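PDB 6ELV: polyphenol oxidase, chloroplastic from Malus domestica, which oxidises mono- and o-diphenols to o-diquinones, and is represented by its separately produced C-terminal domain, which holds a calcium ion. Local coordinates for residues D70-P75 / E118-V123; E82-F87 / T109-E114. All coordinates share one frame; numbering follows the deposited sequence. Where two conformers were deposited one is given.

Contact 1 (D70-P75 / E118-V123); sequences DVDDLP and EDDDSV. With CA (calcium ion), chain B.
Val71 and Val123 bring the two backbones closest, their CA atoms 4.8 Å apart, where a type I turn from Asp70 to Asp73 meets the start of strand 122-131. No direct hydrogen bond spans the gap; a calcium ion joins the two sides through five carboxylate oxygens. Asp70 grips it with both oxygens, OD1 and OD2 each 2.5 Å from the metal. Asp120 does the same, its OD2 at 2.4 Å from the calcium, and Asp72 adds OD2 alone. The planes of the Asp70 and Asp120 carboxylates stand 81° apart, so the two chelating groups are roughly perpendicular. Two waters complete a sevenfold oxygen shell, and both donate to the carboxylate of Asp119, which thus acts from the second shell. Asp70 starts with its CB directed away from 118-123, yet with CG anti to the backbone N (chi1 -173°) its carboxylate reaches back to the ion. There OD1 also takes the backbone N of Asp72 at 2.8 Å through its anti lone pair, an Asx turn that restrains the carboxylate, within the type I turn closed by Asp73 N bonding to Asp70 O, from which Asp72 also reaches the ion. A further water accepts from Val71 N and donates to both Asp120 OD2 and Ser122 O, its oxygen 2.7 Å from Ser122 O. Beside it, the two methyls of Val71 lie against Ser122, CG2 being 3.5 Å from OG. The close carboxylate pairs, such as Asp70 OD2 and Asp120 OD2 at 3.1 Å, are held together by the metal they share. Three carboxylates would formally outweigh the divalent ion by one charge; with no cation between them all three would probably repel one another, and the turn would lose the metal bonds that join it to 118-123.

Contact 2 (E82-F87 / T109-E114); sequences EFAGSF and TDLLEE
Phe83, whose carbonyl meets Leu111 across the contact, folds its ring back over its own strand: Gly85 N sits 3.5 Å above the ring plane, over the centre of one face, and in one of two conformers Ser86 OG lies in plane at the edge. The CB of Phe83 points away from the helix, and the ring takes no part in the contact, which is made by Leu111. Strand 82-87 and helix 109-114 run nearly antiparallel, at 168°, with their axes 9.8 Å apart. A chi1 of -172° extends the leucine toward the strand, where CD1 does most of the touching. This methyl lies 3.7 Å from Ala84 CB and 3.8 Å from Phe83 O, which places it against both a methyl and the strand backbone. Glu82 passes alongside Leu111 in the opposite sense, its CG 4.0 Å from Leu111 CG. A bend at chi2 (68°) turns the Glu82 carboxylate off the line of its aliphatic part, and OE2 ends 4.4 Å from Glu114 OE1. These like charges would be expected to disfavour a closer approach. Strand 82-89 carries a classic beta bulge, in which Ala84 and Gly85 both face Val66 of strand 62-70. Leu111 packs on Val68 of that strand, which sets the helix beside 82-89, an outermost strand of its sheet; Ala84 touches Leu106 of strand 99-107 in the other sheet.

Overall arrangement
The centres of contacts 1 and 2 are about 14 Å apart, and both reach the mixed sheet in which strand 62-70 lies between 122-131 and 82-89. Along the chain, 70-75 comes first, then 82-87, 109-114 and 118-123, so contact 2 falls wholly within the span that contact 1 brackets. The two meet directly: Leu112 CD2 packs 3.7 Å from Val123 CG1, and Glu118 lies against Leu112 and Glu113. Helix 109-115 therefore lies next to the strand that follows the calcium site. Contact 1 joins a turn to the approach of 122-131 through calcium and contact 2 packs the helix on 82-89, so metal binding and apolar packing fall on opposite flanks of strand 62-70 in this domain.

Contact 1 (D70-P75 / E118-V123)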
ATOM      1  N   ASP A  70      -8.654   7.633  -5.792  1.00  7.75           N
ATOM      2  CA  ASP A  70      -9.988   7.801  -5.238  1.00  8.37           C
ATOM      3  C   ASP A  70     -10.827   6.568  -5.566  1.00  7.56           C
ATOM      4  O   ASP A  70     -10.905   6.143  -6.727  1.00  8.45           O
ATOM      5  CB  ASP A  70     -10.576   9.075  -5.852  1.00  8.79           C
ATOM      6  CG  ASP A  70     -11.905   9.485  -5.257  1.00  8.32           C
ATOM      7  OD1 ASP A  70     -12.838   8.651  -5.228  1.00  8.57           O
ATOM      8  OD2 ASP A  70     -12.040  10.671  -4.866  1.00  9.72           O
ATOM      9  N   VAL A  71     -11.459   6.003  -4.532  1.00  8.15           N
ATOM     10  CA  VAL A  71     -12.245   4.784  -4.661  1.00  8.90           C
ATOM     11  C   VAL A  71     -13.388   4.912  -5.659  1.00  8.55           C
ATOM     12  O   VAL A  71     -13.863   3.904  -6.187  1.00 10.23           O
ATOM     13  CB  VAL A  71     -12.741   4.353  -3.264  1.00 10.16           C
ATOM     14  CG1 VAL A  71     -13.785   5.333  -2.733  1.00 10.71           C
ATOM     15  CG2 VAL A  71     -13.255   2.922  -3.283  1.00 11.11           C
ATOM     16  N   ASP A  72     -13.846   6.123  -5.930  1.00  8.06           N
ATOM     17  CA  ASP A  72     -14.962   6.334  -6.837  1.00  8.98           C
ATOM     18  C   ASP A  72     -14.539   6.487  -8.294  1.00  9.20           C
ATOM     19  O   ASP A  72     -15.402   6.613  -9.172  1.00 10.23           O
ATOM     20  CB  ASP A  72     -15.713   7.579  -6.395  1.00  9.40           C
ATOM     21  CG  ASP A  72     -16.157   7.503  -4.943  1.00  9.64           C
ATOM     22  OD1 ASP A  72     -16.881   6.535  -4.612  1.00 11.08           O
ATOM     23  OD2 ASP A  72     -15.776   8.382  -4.134  1.00  9.95           O
ATOM     24  N   ASP A  73     -13.244   6.486  -8.584  1.00  8.83           N
ATOM     25  CA  ASP A  73     -12.794   6.551  -9.966  1.00  9.84           C
ATOM     26  C   ASP A  73     -13.204   5.280 -10.703  1.00 12.28           C
ATOM     27  O   ASP A  73     -13.208   4.190 -10.136  1.00 14.08           O
ATOM     28  CB  ASP A  73     -11.269   6.578 -10.039  1.00  9.74           C
ATOM     29  CG  ASP A  73     -10.647   7.824  -9.464  1.00  9.10           C
ATOM     30  OD1 ASP A  73     -11.351   8.807  -9.141  1.00 10.14           O
ATOM     31  OD2 ASP A  73      -9.396   7.802  -9.356  1.00 10.78           O
ATOM     32  N   LEU A  74     -13.503   5.413 -11.991  1.00 14.98           N
ATOM     33  CA  LEU A  74     -13.789   4.236 -12.821  1.00 17.74           C
ATOM     34  C   LEU A  74     -12.541   3.390 -13.075  1.00 21.61           C
ATOM     35  O   LEU A  74     -11.568   3.895 -13.642  1.00 21.96           O
ATOM     36  CB  LEU A  74     -14.388   4.675 -14.150  1.00 18.61           C
ATOM     37  CG  LEU A  74     -15.796   5.253 -14.013  1.00 18.40           C
ATOM     38  CD1 LEU A  74     -16.406   5.532 -15.382  1.00 19.72           C
ATOM     39  CD2 LEU A  74     -16.683   4.307 -13.192  1.00 20.74           C
ATOM     40  N   PRO A  75     -12.526   2.104 -12.694  1.00 23.82           N
ATOM     41  CA  PRO A  75     -11.369   1.248 -13.032  1.00 25.04           C
ATOM     42  C   PRO A  75     -11.218   1.023 -14.522  1.00 23.28           C
ATOM     43  O   PRO A  75     -10.111   0.723 -14.988  1.00 23.69           O
ATOM     44  CB  PRO A  75     -11.690  -0.080 -12.316  1.00 27.81           C
ATOM     45  CG  PRO A  75     -12.709   0.274 -11.278  1.00 29.77           C
ATOM     46  CD  PRO A  75     -13.524   1.388 -11.877  1.00 28.52           C
ATOM     47  N   GLU A 118     -10.439  13.375   0.498  1.00 13.21           N
ATOM     48  CA  GLU A 118     -10.475  13.543   1.949  1.00 15.51           C
ATOM     49  C   GLU A 118     -11.834  13.219   2.537  1.00 13.92           C
ATOM     50  O   GLU A 118     -11.925  12.944   3.735  1.00 15.43           O
ATOM     51  CB  GLU A 118     -10.132  14.980   2.343  1.00 20.76           C
ATOM     52  CG  GLU A 118      -8.682  15.374   2.172  1.00 26.90           C
ATOM     53  CD  GLU A 118      -8.461  16.847   2.474  1.00 32.60           C
ATOM     54  OE1 GLU A 118      -8.853  17.678   1.624  1.00 34.63           O
ATOM     55  OE2 GLU A 118      -7.906  17.180   3.543  1.00 35.33           O
ATOM     56  N   ASP A 119     -12.885  13.280   1.725  1.00 14.08           N
ATOM     57  CA  ASP A 119     -14.261  13.029   2.119  1.00 16.34           C
ATOM     58  C   ASP A 119     -14.657  11.567   2.006  1.00 13.48           C
ATOM     59  O   ASP A 119     -15.800  11.230   2.324  1.00 15.92           O
ATOM     60  CB  ASP A 119     -15.187  13.825   1.194  1.00 22.03           C
ATOM     61  CG  ASP A 119     -15.041  13.407  -0.270  1.00 24.76           C
ATOM     62  OD1 ASP A 119     -13.948  13.616  -0.843  1.00 23.28           O
ATOM     63  OD2 ASP A 119     -16.010  12.862  -0.846  1.00 26.79           O
ATOM     64  N   ASP A 120     -13.769  10.704   1.520  1.00 11.13           N
ATOM     65  CA  ASP A 120     -14.108   9.311   1.260  1.00 10.28           C
ATOM     66  C   ASP A 120     -13.767   8.446   2.475  1.00  9.91           C
ATOM     67  O   ASP A 120     -12.904   8.783   3.288  1.00 11.10           O
ATOM     68  CB  ASP A 120     -13.334   8.780   0.048  1.00 10.22           C
ATOM     69  CG  ASP A 120     -13.725   9.450  -1.274  1.00 10.14           C
ATOM     70  OD1 ASP A 120     -14.825  10.033  -1.394  1.00 11.52           O
ATOM     71  OD2 ASP A 120     -12.916   9.362  -2.215  1.00 10.34           O
ATOM     72  N   ASP A 121     -14.441   7.299   2.578  1.00 10.39           N
ATOM     73  CA  ASP A 121     -14.218   6.368   3.680  1.00 11.10           C
ATOM     74  C   ASP A 121     -13.183   5.294   3.361  1.00 10.51           C
ATOM     75  O   ASP A 121     -12.761   4.572   4.272  1.00 11.87           O
ATOM     76  CB  ASP A 121     -15.525   5.680   4.080  1.00 14.57           C
ATOM     77  CG  ASP A 121     -16.434   6.586   4.880  1.00 19.47           C
ATOM     78  OD1 ASP A 121     -15.925   7.370   5.706  1.00 22.45           O
ATOM     79  OD2 ASP A 121     -17.661   6.519   4.685  1.00 23.41           O
ATOM     80  N   SER A 122     -12.778   5.167   2.100  1.00 10.08           N
ATOM     81  CA  SER A 122     -11.791   4.183   1.687  1.00  9.84           C
ATOM     82  C   SER A 122     -11.068   4.760   0.489  1.00  8.75           C
ATOM     83  O   SER A 122     -11.503   5.753  -0.090  1.00  9.60           O
ATOM     84  CB  SER A 122     -12.463   2.874   1.289  1.00 11.45           C
ATOM     85  OG  SER A 122     -13.381   3.083   0.232  1.00 15.08           O
ATOM     86  N   VAL A 123      -9.949   4.124   0.125  1.00  8.78           N
ATOM     87  CA  VAL A 123      -9.159   4.485  -1.046  1.00  8.12           C
ATOM     88  C   VAL A 123      -8.765   3.203  -1.761  1.00  8.41           C
ATOM     89  O   VAL A 123      -8.880   2.105  -1.218  1.00 10.35           O
ATOM     90  CB  VAL A 123      -7.905   5.309  -0.682  1.00  9.41           C
ATOM     91  CG1 VAL A 123      -8.301   6.606   0.013  1.00 11.50           C
ATOM     92  CG2 VAL A 123      -6.946   4.480   0.192  1.00 10.52           C
TER
HETATM   93 CA    CA B 601     -14.315  10.277  -3.973  1.00  5.27          CA
HETATM   94  O   HOH W   1     -11.001   7.464  -2.159  1.00  9.50           O
HETATM   95  O   HOH W   2     -16.475  11.441  -3.702  1.00 12.58           O
HETATM   96  O   HOH W   3     -13.772  12.558  -3.400  1.00 12.67           O

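Contact 2 (E82-F87 / T109-E114)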
ATOM      1  N   GLU A  82      -1.871   8.130  -7.943  1.00 10.09           N
ATOM      2  CA  GLU A  82      -0.872   9.055  -7.429  1.00 10.07           C
ATOM      3  C   GLU A  82       0.176   8.275  -6.656  1.00  8.48           C
ATOM      4  O   GLU A  82      -0.165   7.522  -5.740  1.00  8.49           O
ATOM      5  CB  GLU A  82      -1.546  10.033  -6.470  1.00 13.27           C
ATOM      6  CG  GLU A  82      -0.642  11.116  -5.989  1.00 13.57           C
ATOM      7  CD  GLU A  82      -0.264  12.076  -7.095  1.00 17.39           C
ATOM      8  OE1 GLU A  82      -1.051  12.234  -8.057  1.00 19.60           O
ATOM      9  OE2 GLU A  82       0.838  12.658  -7.005  1.00 19.99           O
ATOM     10  N   PHE A  83       1.444   8.501  -6.992  1.00  8.34           N
ATOM     11  CA  PHE A  83       2.542   7.795  -6.351  1.00  8.47           C
ATOM     12  C   PHE A  83       2.613   8.133  -4.866  1.00  7.45           C
ATOM     13  O   PHE A  83       2.629   9.305  -4.474  1.00  8.82           O
ATOM     14  CB  PHE A  83       3.848   8.193  -7.038  1.00  9.28           C
ATOM     15  CG  PHE A  83       5.069   7.601  -6.397  1.00  9.30           C
ATOM     16  CD1 PHE A  83       5.361   6.246  -6.531  1.00 10.01           C
ATOM     17  CD2 PHE A  83       5.934   8.384  -5.654  1.00 10.19           C
ATOM     18  CE1 PHE A  83       6.491   5.690  -5.936  1.00 11.01           C
ATOM     19  CE2 PHE A  83       7.072   7.815  -5.060  1.00 11.41           C
ATOM     20  CZ  PHE A  83       7.337   6.476  -5.213  1.00 11.30           C
ATOM     21  N   ALA A  84       2.714   7.091  -4.040  1.00  7.17           N
ATOM     22  CA  ALA A  84       2.819   7.236  -2.591  1.00  7.66           C
ATOM     23  C   ALA A  84       4.176   6.840  -2.021  1.00  7.19           C
ATOM     24  O   ALA A  84       4.548   7.346  -0.949  1.00  8.05           O
ATOM     25  CB  ALA A  84       1.736   6.410  -1.891  1.00  8.21           C
ATOM     26  N   GLY A  85       4.909   5.946  -2.673  1.00  7.58           N
ATOM     27  CA  GLY A  85       6.186   5.491  -2.157  1.00  7.67           C
ATOM     28  C   GLY A  85       6.548   4.153  -2.757  1.00  7.27           C
ATOM     29  O   GLY A  85       5.821   3.604  -3.580  1.00  8.79           O
ATOM     30  N   SER A  86       7.694   3.637  -2.329  1.00  7.61           N
ATOM     31  CA  SER A  86       8.233   2.397  -2.874  0.50  7.27           C
ATOM     32  C   SER A  86       8.887   1.598  -1.770  1.00  7.56           C
ATOM     33  O   SER A  86       9.403   2.157  -0.800  1.00  9.52           O
ATOM     34  CB  SER A  86       9.335   2.638  -3.910  0.50  8.01           C
ATOM     35  OG  SER A  86       8.874   3.415  -4.987  0.50  7.31           O
ATOM     36  N   PHE A  87       8.874   0.281  -1.938  1.00  8.23           N
ATOM     37  CA  PHE A  87       9.677  -0.618  -1.127  1.00  8.43           C
ATOM     38  C   PHE A  87      10.841  -1.119  -1.973  1.00  7.99           C
ATOM     39  O   PHE A  87      10.628  -1.592  -3.093  1.00  8.56           O
ATOM     40  CB  PHE A  87       8.879  -1.836  -0.669  1.00 10.00           C
ATOM     41  CG  PHE A  87       9.719  -2.785   0.111  1.00 10.69           C
ATOM     42  CD1 PHE A  87      10.023  -2.506   1.429  1.00 12.51           C
ATOM     43  CD2 PHE A  87      10.297  -3.890  -0.494  1.00 11.17           C
ATOM     44  CE1 PHE A  87      10.839  -3.335   2.145  1.00 14.34           C
ATOM     45  CE2 PHE A  87      11.122  -4.720   0.216  1.00 12.00           C
ATOM     46  CZ  PHE A  87      11.399  -4.444   1.538  1.00 13.21           C
ATOM     47  N   THR A 109      -1.632  11.841   4.319  1.00  8.59           N
ATOM     48  CA  THR A 109      -2.472  13.009   4.571  1.00  9.47           C
ATOM     49  C   THR A 109      -2.436  13.998   3.408  1.00  9.23           C
ATOM     50  O   THR A 109      -3.487  14.412   2.894  1.00  9.86           O
ATOM     51  CB  THR A 109      -2.094  13.644   5.910  1.00 10.54           C
ATOM     52  OG1 THR A 109      -2.438  12.724   6.953  1.00 10.94           O
ATOM     53  CG2 THR A 109      -2.837  14.963   6.119  1.00 12.51           C
ATOM     54  N   ASP A 110      -1.239  14.388   2.965  1.00  8.92           N
ATOM     55  CA  ASP A 110      -1.160  15.321   1.842  1.00  9.52           C
ATOM     56  C   ASP A 110      -1.685  14.688   0.559  1.00  8.94           C
ATOM     57  O   ASP A 110      -2.360  15.353  -0.241  1.00 10.06           O
ATOM     58  CB  ASP A 110       0.281  15.792   1.632  1.00  9.86           C
ATOM     59  CG  ASP A 110       0.812  16.613   2.789  1.00 11.13           C
ATOM     60  OD1 ASP A 110       0.051  17.434   3.346  1.00 12.78           O
ATOM     61  OD2 ASP A 110       2.002  16.437   3.139  1.00 12.05           O
ATOM     62  N   LEU A 111      -1.359  13.415   0.335  1.00  8.40           N
ATOM     63  CA  LEU A 111      -1.808  12.742  -0.875  1.00  8.55           C
ATOM     64  C   LEU A 111      -3.330  12.782  -0.991  1.00  8.68           C
ATOM     65  O   LEU A 111      -3.867  13.055  -2.073  1.00  9.75           O
ATOM     66  CB  LEU A 111      -1.284  11.305  -0.878  1.00  9.06           C
ATOM     67  CG  LEU A 111      -1.504  10.492  -2.162  1.00  9.70           C
ATOM     68  CD1 LEU A 111      -0.505   9.356  -2.266  1.00 11.85           C
ATOM     69  CD2 LEU A 111      -2.908   9.912  -2.247  1.00 12.94           C
ATOM     70  N   LEU A 112      -4.040  12.506   0.107  1.00  8.45           N
ATOM     71  CA  LEU A 112      -5.498  12.488   0.032  1.00  9.70           C
ATOM     72  C   LEU A 112      -6.046  13.865  -0.313  1.00 10.03           C
ATOM     73  O   LEU A 112      -7.051  13.983  -1.021  1.00 10.89           O
ATOM     74  CB  LEU A 112      -6.093  11.979   1.341  1.00 12.02           C
ATOM     75  CG  LEU A 112      -5.763  10.525   1.666  1.00 13.11           C
ATOM     76  CD1 LEU A 112      -6.404  10.111   2.979  1.00 17.79           C
ATOM     77  CD2 LEU A 112      -6.125   9.565   0.529  1.00 17.47           C
ATOM     78  N   GLU A 113      -5.409  14.922   0.189  1.00 10.40           N
ATOM     79  CA  GLU A 113      -5.820  16.274  -0.180  1.00 11.44           C
ATOM     80  C   GLU A 113      -5.577  16.535  -1.663  1.00 11.50           C
ATOM     81  O   GLU A 113      -6.415  17.138  -2.347  1.00 13.24           O
ATOM     82  CB  GLU A 113      -5.062  17.290   0.680  1.00 14.83           C
ATOM     83  CG  GLU A 113      -5.480  18.729   0.460  1.00 22.59           C
ATOM     84  CD  GLU A 113      -4.703  19.702   1.329  1.00 30.12           C
ATOM     85  OE1 GLU A 113      -4.027  19.253   2.276  1.00 32.77           O
ATOM     86  OE2 GLU A 113      -4.773  20.919   1.071  1.00 34.17           O
ATOM     87  N   GLU A 114      -4.433  16.081  -2.177  1.00 11.12           N
ATOM     88  CA  GLU A 114      -4.070  16.332  -3.569  1.00 12.58           C
ATOM     89  C   GLU A 114      -4.986  15.592  -4.533  1.00 12.97           C
ATOM     90  O   GLU A 114      -5.367  16.137  -5.575  1.00 15.11           O
ATOM     91  CB  GLU A 114      -2.611  15.945  -3.789  1.00 13.83           C
ATOM     92  CG  GLU A 114      -1.664  16.881  -3.076  1.00 15.77           C
ATOM     93  CD  GLU A 114      -0.287  16.295  -2.883  1.00 19.93           C
ATOM     94  OE1 GLU A 114       0.061  15.350  -3.621  1.00 23.33           O
ATOM     95  OE2 GLU A 114       0.441  16.771  -1.983  1.00 20.57           O
TER